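Local coordinates for SAM dependent methyltransferase (Aquifex aeolicus, PDB 3DH0), which binds S-adenosylmethionine in a Rossmann-like fold and probably acts as a methyltransferase, at residues K6-D16 / V70-K81. Sequence-based numbering, arbitrary orientation.
Sequences KFDPSKIKKLD and VQEEMVNYAWEK. With SAM (S-adenosylmethionine), chain C.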
ATOM      1  N   LYS A   6       2.265  -6.012  14.036  1.00 28.28           N
ATOM      2  CA  LYS A   6       2.138  -4.571  13.653  1.00 30.09           C
ATOM      3  C   LYS A   6       3.472  -3.846  13.750  1.00 30.26           C
ATOM      4  O   LYS A   6       4.296  -4.159  14.605  1.00 32.84           O
ATOM      5  CB  LYS A   6       1.132  -3.854  14.553  1.00 28.92           C
ATOM      6  CG  LYS A   6      -0.281  -4.419  14.521  1.00 29.27           C
ATOM      7  CD  LYS A   6      -0.905  -4.438  13.123  1.00 27.45           C
ATOM      8  CE  LYS A   6      -2.265  -5.131  13.193  1.00 27.00           C
ATOM      9  NZ  LYS A   6      -2.871  -5.428  11.887  1.00 26.17           N
ATOM     10  N   PHE A   7       3.701  -2.867  12.890  1.00 30.00           N
ATOM     11  CA  PHE A   7       4.966  -2.162  12.964  1.00 29.46           C
ATOM     12  C   PHE A   7       5.032  -1.409  14.277  1.00 29.35           C
ATOM     13  O   PHE A   7       4.013  -0.972  14.788  1.00 30.29           O
ATOM     14  CB  PHE A   7       5.130  -1.181  11.817  1.00 27.87           C
ATOM     15  CG  PHE A   7       6.546  -0.779  11.598  1.00 27.46           C
ATOM     16  CD1 PHE A   7       7.405  -1.601  10.882  1.00 26.80           C
ATOM     17  CD2 PHE A   7       7.045   0.392  12.162  1.00 26.62           C
ATOM     18  CE1 PHE A   7       8.744  -1.275  10.727  1.00 26.81           C
ATOM     19  CE2 PHE A   7       8.390   0.730  12.012  1.00 28.34           C
ATOM     20  CZ  PHE A   7       9.245  -0.106  11.291  1.00 27.54           C
ATOM     21  N   ASP A   8       6.231  -1.248  14.819  1.00 30.20           N
ATOM     22  CA  ASP A   8       6.380  -0.542  16.081  1.00 31.78           C
ATOM     23  C   ASP A   8       6.501   0.969  15.958  1.00 31.30           C
ATOM     24  O   ASP A   8       7.506   1.496  15.476  1.00 32.02           O
ATOM     25  CB  ASP A   8       7.577  -1.068  16.862  1.00 33.26           C
ATOM     26  CG  ASP A   8       7.833  -0.261  18.117  1.00 36.92           C
ATOM     27  OD1 ASP A   8       6.906  -0.155  18.958  1.00 38.15           O
ATOM     28  OD2 ASP A   8       8.956   0.278  18.256  1.00 39.54           O
ATOM     29  N   PRO A   9       5.475   1.685  16.423  1.00 30.44           N
ATOM     30  CA  PRO A   9       5.391   3.143  16.402  1.00 29.78           C
ATOM     31  C   PRO A   9       6.668   3.911  16.789  1.00 30.03           C
ATOM     32  O   PRO A   9       6.919   4.991  16.249  1.00 31.15           O
ATOM     33  CB  PRO A   9       4.238   3.424  17.356  1.00 29.96           C
ATOM     34  CG  PRO A   9       3.338   2.285  17.109  1.00 31.40           C
ATOM     35  CD  PRO A   9       4.268   1.101  17.035  1.00 30.99           C
ATOM     36  N   SER A  10       7.476   3.383  17.707  1.00 28.65           N
ATOM     37  CA  SER A  10       8.685   4.110  18.103  1.00 28.33           C
ATOM     38  C   SER A  10       9.844   3.962  17.113  1.00 27.99           C
ATOM     39  O   SER A  10      10.896   4.576  17.283  1.00 26.35           O
ATOM     40  CB  SER A  10       9.140   3.691  19.508  1.00 27.42           C
ATOM     41  OG  SER A  10       9.700   2.392  19.506  1.00 29.74           O
ATOM     42  N   LYS A  11       9.637   3.153  16.077  1.00 27.71           N
ATOM     43  CA  LYS A  11      10.650   2.929  15.053  1.00 27.40           C
ATOM     44  C   LYS A  11      10.264   3.631  13.756  1.00 27.30           C
ATOM     45  O   LYS A  11      10.922   3.459  12.734  1.00 26.23           O
ATOM     46  CB  LYS A  11      10.792   1.433  14.760  1.00 28.02           C
ATOM     47  CG  LYS A  11      11.470   0.593  15.824  1.00 28.21           C
ATOM     48  CD  LYS A  11      11.520  -0.861  15.375  1.00 27.51           C
ATOM     49  CE  LYS A  11      12.543  -1.668  16.165  1.00 29.74           C
ATOM     50  NZ  LYS A  11      12.260  -1.664  17.619  1.00 28.67           N
ATOM     51  N   ILE A  12       9.198   4.421  13.801  1.00 27.54           N
ATOM     52  CA  ILE A  12       8.692   5.108  12.616  1.00 27.98           C
ATOM     53  C   ILE A  12       9.698   5.823  11.713  1.00 28.05           C
ATOM     54  O   ILE A  12       9.482   5.927  10.506  1.00 28.26           O
ATOM     55  CB  ILE A  12       7.595   6.125  12.986  1.00 28.81           C
ATOM     56  CG1 ILE A  12       6.796   6.483  11.733  1.00 28.65           C
ATOM     57  CG2 ILE A  12       8.219   7.387  13.575  1.00 27.50           C
ATOM     58  CD1 ILE A  12       5.463   7.094  12.027  1.00 29.51           C
ATOM     59  N   LYS A  13      10.789   6.314  12.284  1.00 27.80           N
ATOM     60  CA  LYS A  13      11.789   7.014  11.495  1.00 26.63           C
ATOM     61  C   LYS A  13      12.407   6.062  10.485  1.00 27.25           C
ATOM     62  O   LYS A  13      13.008   6.487   9.499  1.00 28.32           O
ATOM     63  CB  LYS A  13      12.867   7.586  12.410  1.00 26.54           C
ATOM     64  CG  LYS A  13      13.090   9.067  12.242  1.00 23.75           C
ATOM     65  CD  LYS A  13      11.856   9.852  12.595  1.00 23.57           C
ATOM     66  CE  LYS A  13      11.991  11.291  12.119  1.00 27.08           C
ATOM     67  NZ  LYS A  13      12.206  11.369  10.644  1.00 25.84           N
ATOM     68  N   LYS A  14      12.268   4.765  10.742  1.00 26.19           N
ATOM     69  CA  LYS A  14      12.795   3.756   9.839  1.00 25.31           C
ATOM     70  C   LYS A  14      11.925   3.710   8.591  1.00 25.05           C
ATOM     71  O   LYS A  14      12.327   3.186   7.556  1.00 24.46           O
ATOM     72  CB  LYS A  14      12.796   2.383  10.506  1.00 26.57           C
ATOM     73  CG  LYS A  14      14.082   1.990  11.200  1.00 29.87           C
ATOM     74  CD  LYS A  14      13.961   0.551  11.710  1.00 35.38           C
ATOM     75  CE  LYS A  14      15.250   0.038  12.365  1.00 38.25           C
ATOM     76  NZ  LYS A  14      15.057  -1.168  13.261  1.00 36.13           N
ATOM     77  N   LEU A  15      10.722   4.255   8.697  1.00 23.17           N
ATOM     78  CA  LEU A  15       9.811   4.281   7.569  1.00 24.49           C
ATOM     79  C   LEU A  15       9.956   5.599   6.799  1.00 25.48           C
ATOM     80  O   LEU A  15       9.601   5.691   5.631  1.00 25.15           O
ATOM     81  CB  LEU A  15       8.378   4.112   8.069  1.00 24.60           C
ATOM     82  CG  LEU A  15       8.079   2.829   8.858  1.00 26.38           C
ATOM     83  CD1 LEU A  15       6.679   2.908   9.487  1.00 22.60           C
ATOM     84  CD2 LEU A  15       8.217   1.616   7.938  1.00 24.82           C
ATOM     85  N   ASP A  16      10.508   6.608   7.458  1.00 25.92           N
ATOM     86  CA  ASP A  16      10.695   7.922   6.855  1.00 26.96           C
ATOM     87  C   ASP A  16      12.185   8.119   6.530  1.00 27.67           C
ATOM     88  O   ASP A  16      12.786   9.144   6.850  1.00 26.60           O
ATOM     89  CB  ASP A  16      10.196   8.993   7.843  1.00 26.61           C
ATOM     90  CG  ASP A  16       9.806  10.290   7.163  1.00 26.10           C
ATOM     91  OD1 ASP A  16       9.535  10.259   5.946  1.00 25.32           O
ATOM     92  OD2 ASP A  16       9.756  11.337   7.847  1.00 23.78           O
ATOM     93  N   VAL A  70      -4.102   1.682  10.822  1.00 20.58           N
ATOM     94  CA  VAL A  70      -4.721   1.291  12.086  1.00 21.05           C
ATOM     95  C   VAL A  70      -4.107   1.961  13.303  1.00 22.67           C
ATOM     96  O   VAL A  70      -4.764   2.067  14.328  1.00 22.79           O
ATOM     97  CB  VAL A  70      -4.637  -0.230  12.329  1.00 22.77           C
ATOM     98  CG1 VAL A  70      -5.519  -0.983  11.338  1.00 21.83           C
ATOM     99  CG2 VAL A  70      -3.190  -0.689  12.235  1.00 21.12           C
ATOM    100  N   GLN A  71      -2.855   2.404  13.205  1.00 24.47           N
ATOM    101  CA  GLN A  71      -2.208   3.052  14.345  1.00 26.05           C
ATOM    102  C   GLN A  71      -2.292   4.571  14.342  1.00 27.21           C
ATOM    103  O   GLN A  71      -1.893   5.234  13.391  1.00 28.39           O
ATOM    104  CB  GLN A  71      -0.759   2.590  14.461  1.00 26.43           C
ATOM    105  CG  GLN A  71      -0.652   1.135  14.852  1.00 27.63           C
ATOM    106  CD  GLN A  71       0.737   0.742  15.291  1.00 30.85           C
ATOM    107  OE1 GLN A  71       1.591   0.405  14.473  1.00 29.95           O
ATOM    108  NE2 GLN A  71       0.976   0.790  16.598  1.00 32.85           N
ATOM    109  N   GLU A  72      -2.826   5.105  15.437  1.00 27.63           N
ATOM    110  CA  GLU A  72      -3.020   6.530  15.610  1.00 26.80           C
ATOM    111  C   GLU A  72      -1.729   7.332  15.475  1.00 26.69           C
ATOM    112  O   GLU A  72      -1.725   8.413  14.877  1.00 26.16           O
ATOM    113  CB  GLU A  72      -3.673   6.798  16.977  1.00 28.69           C
ATOM    114  CG  GLU A  72      -4.057   8.267  17.198  1.00 32.06           C
ATOM    115  CD  GLU A  72      -4.735   8.543  18.530  1.00 33.70           C
ATOM    116  OE1 GLU A  72      -5.725   7.855  18.869  1.00 34.30           O
ATOM    117  OE2 GLU A  72      -4.286   9.472  19.232  1.00 34.55           O
ATOM    118  N   GLU A  73      -0.634   6.811  16.027  1.00 25.52           N
ATOM    119  CA  GLU A  73       0.635   7.517  15.945  1.00 24.60           C
ATOM    120  C   GLU A  73       1.100   7.649  14.507  1.00 23.31           C
ATOM    121  O   GLU A  73       1.644   8.679  14.120  1.00 22.75           O
ATOM    122  CB  GLU A  73       1.717   6.837  16.797  1.00 26.40           C
ATOM    123  CG  GLU A  73       1.628   5.333  16.951  1.00 29.39           C
ATOM    124  CD  GLU A  73       0.580   4.914  17.972  1.00 31.48           C
ATOM    125  OE1 GLU A  73       0.439   5.627  18.989  1.00 31.86           O
ATOM    126  OE2 GLU A  73      -0.088   3.875  17.769  1.00 31.29           O
ATOM    127  N   MET A  74       0.881   6.609  13.713  1.00 21.17           N
ATOM    128  CA  MET A  74       1.264   6.652  12.315  1.00 20.79           C
ATOM    129  C   MET A  74       0.359   7.625  11.568  1.00 21.75           C
ATOM    130  O   MET A  74       0.793   8.333  10.657  1.00 22.50           O
ATOM    131  CB  MET A  74       1.177   5.262  11.683  1.00 19.80           C
ATOM    132  CG  MET A  74       2.467   4.467  11.749  1.00 17.46           C
ATOM    133  SD  MET A  74       2.924   3.927  13.387  1.00 17.77           S
ATOM    134  CE  MET A  74       3.691   2.417  13.022  1.00 12.50           C
ATOM    135  N   VAL A  75      -0.903   7.676  11.961  1.00 21.18           N
ATOM    136  CA  VAL A  75      -1.833   8.580  11.312  1.00 20.25           C
ATOM    137  C   VAL A  75      -1.415  10.039  11.515  1.00 20.39           C
ATOM    138  O   VAL A  75      -1.321  10.809  10.560  1.00 20.28           O
ATOM    139  CB  VAL A  75      -3.267   8.373  11.848  1.00 19.38           C
ATOM    140  CG1 VAL A  75      -4.208   9.367  11.210  1.00 16.76           C
ATOM    141  CG2 VAL A  75      -3.726   6.948  11.572  1.00 18.94           C
ATOM    142  N   ASN A  76      -1.141  10.422  12.752  1.00 19.80           N
ATOM    143  CA  ASN A  76      -0.768  11.803  12.997  1.00 20.45           C
ATOM    144  C   ASN A  76       0.584  12.192  12.416  1.00 20.23           C
ATOM    145  O   ASN A  76       0.804  13.341  12.064  1.00 20.54           O
ATOM    146  CB  ASN A  76      -0.843  12.111  14.493  1.00 20.45           C
ATOM    147  CG  ASN A  76      -2.273  12.037  15.035  1.00 22.78           C
ATOM    148  OD1 ASN A  76      -3.206  12.595  14.447  1.00 22.47           O
ATOM    149  ND2 ASN A  76      -2.445  11.346  16.160  1.00 21.88           N
ATOM    150  N   TYR A  77       1.480  11.226  12.295  1.00 21.17           N
ATOM    151  CA  TYR A  77       2.794  11.493  11.745  1.00 21.26           C
ATOM    152  C   TYR A  77       2.661  11.767  10.251  1.00 22.57           C
ATOM    153  O   TYR A  77       3.231  12.733   9.735  1.00 24.23           O
ATOM    154  CB  TYR A  77       3.707  10.292  11.960  1.00 19.68           C
ATOM    155  CG  TYR A  77       5.138  10.549  11.570  1.00 21.18           C
ATOM    156  CD1 TYR A  77       6.072  10.988  12.509  1.00 20.41           C
ATOM    157  CD2 TYR A  77       5.569  10.346  10.257  1.00 22.45           C
ATOM    158  CE1 TYR A  77       7.394  11.213  12.151  1.00 19.67           C
ATOM    159  CE2 TYR A  77       6.889  10.570   9.895  1.00 21.32           C
ATOM    160  CZ  TYR A  77       7.792  11.000  10.845  1.00 20.43           C
ATOM    161  OH  TYR A  77       9.096  11.210  10.484  1.00 20.61           O
ATOM    162  N   ALA A  78       1.914  10.906   9.564  1.00 22.66           N
ATOM    163  CA  ALA A  78       1.690  11.047   8.126  1.00 22.71           C
ATOM    164  C   ALA A  78       0.940  12.335   7.818  1.00 22.04           C
ATOM    165  O   ALA A  78       1.186  12.982   6.812  1.00 21.44           O
ATOM    166  CB  ALA A  78       0.901   9.854   7.599  1.00 21.94           C
ATOM    167  N   TRP A  79       0.020  12.700   8.695  1.00 22.10           N
ATOM    168  CA  TRP A  79      -0.745  13.912   8.513  1.00 22.34           C
ATOM    169  C   TRP A  79       0.180  15.124   8.553  1.00 23.01           C
ATOM    170  O   TRP A  79       0.154  15.950   7.646  1.00 23.59           O
ATOM    171  CB  TRP A  79      -1.808  14.017   9.605  1.00 23.24           C
ATOM    172  CG  TRP A  79      -2.615  15.252   9.522  1.00 22.83           C
ATOM    173  CD1 TRP A  79      -2.780  16.182  10.496  1.00 23.51           C
ATOM    174  CD2 TRP A  79      -3.339  15.721   8.386  1.00 23.96           C
ATOM    175  NE1 TRP A  79      -3.562  17.212  10.036  1.00 25.69           N
ATOM    176  CE2 TRP A  79      -3.920  16.950   8.741  1.00 23.79           C
ATOM    177  CE3 TRP A  79      -3.552  15.219   7.096  1.00 25.85           C
ATOM    178  CZ2 TRP A  79      -4.699  17.694   7.855  1.00 25.23           C
ATOM    179  CZ3 TRP A  79      -4.329  15.957   6.208  1.00 25.87           C
ATOM    180  CH2 TRP A  79      -4.891  17.180   6.592  1.00 27.96           C
ATOM    181  N   GLU A  80       0.996  15.231   9.600  1.00 22.64           N
ATOM    182  CA  GLU A  80       1.903  16.357   9.716  1.00 23.68           C
ATOM    183  C   GLU A  80       2.808  16.369   8.494  1.00 23.41           C
ATOM    184  O   GLU A  80       3.297  17.406   8.065  1.00 23.16           O
ATOM    185  CB  GLU A  80       2.739  16.268  10.994  1.00 25.60           C
ATOM    186  CG  GLU A  80       3.808  17.353  11.059  1.00 33.24           C
ATOM    187  CD  GLU A  80       4.377  17.590  12.448  1.00 38.84           C
ATOM    188  OE1 GLU A  80       4.866  16.624  13.085  1.00 42.67           O
ATOM    189  OE2 GLU A  80       4.353  18.755  12.908  1.00 41.85           O
ATOM    190  N   LYS A  81       3.020  15.204   7.919  1.00 22.83           N
ATOM    191  CA  LYS A  81       3.853  15.123   6.747  1.00 24.32           C
ATOM    192  C   LYS A  81       3.211  15.845   5.577  1.00 25.01           C
ATOM    193  O   LYS A  81       3.825  16.717   4.980  1.00 26.55           O
ATOM    194  CB  LYS A  81       4.106  13.664   6.372  1.00 25.40           C
ATOM    195  CG  LYS A  81       4.453  13.470   4.908  1.00 26.96           C
ATOM    196  CD  LYS A  81       5.907  13.106   4.710  1.00 27.88           C
ATOM    197  CE  LYS A  81       6.164  11.683   5.149  1.00 27.53           C
ATOM    198  NZ  LYS A  81       7.604  11.358   5.148  1.00 27.74           N
TER
HETATM  199  N   SAM C 220       4.059   1.445   3.696  1.00 36.37           N
HETATM  200  CA  SAM C 220       4.853   2.312   4.619  1.00 37.77           C
HETATM  201  C   SAM C 220       6.018   2.937   3.887  1.00 39.30           C
HETATM  202  O   SAM C 220       6.176   2.672   2.695  1.00 40.08           O
HETATM  203  OXT SAM C 220       6.757   3.705   4.586  1.00 42.12           O
HETATM  204  CB  SAM C 220       5.369   1.481   5.789  1.00 37.25           C
HETATM  205  CG  SAM C 220       4.281   0.620   6.288  1.00 35.07           C
HETATM  206  SD  SAM C 220       4.561  -0.508   7.681  1.00 32.83           S
HETATM  207  CE  SAM C 220       5.630  -1.757   6.964  1.00 34.32           C
HETATM  208  C5' SAM C 220       2.997  -1.240   7.804  1.00 30.92           C
HETATM  209  C4' SAM C 220       1.910  -0.376   8.408  1.00 28.67           C
HETATM  210  O4' SAM C 220       0.734  -1.172   8.323  1.00 27.92           O
HETATM  211  C3' SAM C 220       2.065  -0.175   9.928  1.00 27.94           C
HETATM  212  O3' SAM C 220       2.365   1.241  10.089  1.00 25.83           O
HETATM  213  C2' SAM C 220       0.704  -0.456  10.533  1.00 25.87           C
HETATM  214  O2' SAM C 220       0.186   0.429  11.504  1.00 25.94           O
HETATM  215  C1' SAM C 220      -0.151  -0.696   9.250  1.00 27.95           C
HETATM  216  N9  SAM C 220      -1.210  -1.684   9.326  1.00 28.48           N
HETATM  217  C8  SAM C 220      -1.211  -2.956   9.860  1.00 28.94           C
HETATM  218  N7  SAM C 220      -2.348  -3.565   9.729  1.00 28.30           N
HETATM  219  C5  SAM C 220      -3.159  -2.644   9.067  1.00 28.79           C
HETATM  220  C6  SAM C 220      -4.510  -2.693   8.618  1.00 29.45           C
HETATM  221  N6  SAM C 220      -5.287  -3.782   8.809  1.00 28.65           N
HETATM  222  N1  SAM C 220      -5.031  -1.579   7.971  1.00 30.09           N
HETATM  223  C2  SAM C 220      -4.218  -0.509   7.803  1.00 29.55           C
HETATM  224  N3  SAM C 220      -2.944  -0.367   8.182  1.00 28.67           N
HETATM  225  C4  SAM C 220      -2.469  -1.478   8.811  1.00 28.08           C
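Tyr77 OH is gripped by two groups of the loop 6-16: it donates to Asp16 OD2 at 2.7 Å and accepts from Lys13 NZ at 3.1 Å. The first bond reaches the carboxylate on its anti side, 27° out of plane, with the carboxylate standing perpendicular to the phenol ring. Asp16 OD2 also forms a long salt bridge with Lys13, and Lys81, one helical turn beyond Tyr77, extends the network to the other carboxylate oxygen, although the ends of both Asp16 and Lys81 are less surely placed there. With chi1 at -173°, Tyr77 CG lies anti to the backbone N, and the ring reaches out from helix 72-85 and turns one face to Ile12. The Ile12 CD1 methyl sits 3.9 Å from the ring centroid, 28° off the normal, a CH-pi contact. Without the phenol, as with an alanine here, Asp16 is likely to lose its hydroxyl donor, Lys13 its acceptor and Ile12 the ring face it packs on. Toward the start of the helix, Met74 bends so that CE lies at the edge of the Phe7 ring, 4.0 Å from CD2, while SD packs 4.0 Å from Pro9 CA. That same methyl approaches S-adenosylmethionine, with CE 3.4 Å from the ribose O3'. At the adenine, Lys6 NZ donates to N7 at 2.9 Å, with Glu97 and the carbonyl of Glu118 as its other partners. Val70 CG1 approaches the adenine at C6. Residues 6-16 thus line part of the cofactor pocket, and the contact pairs charged and polar groups at the Tyr77 end with apolar packing beside the ribose, a division consistent with the loop being held against the helix where both meet the cofactor.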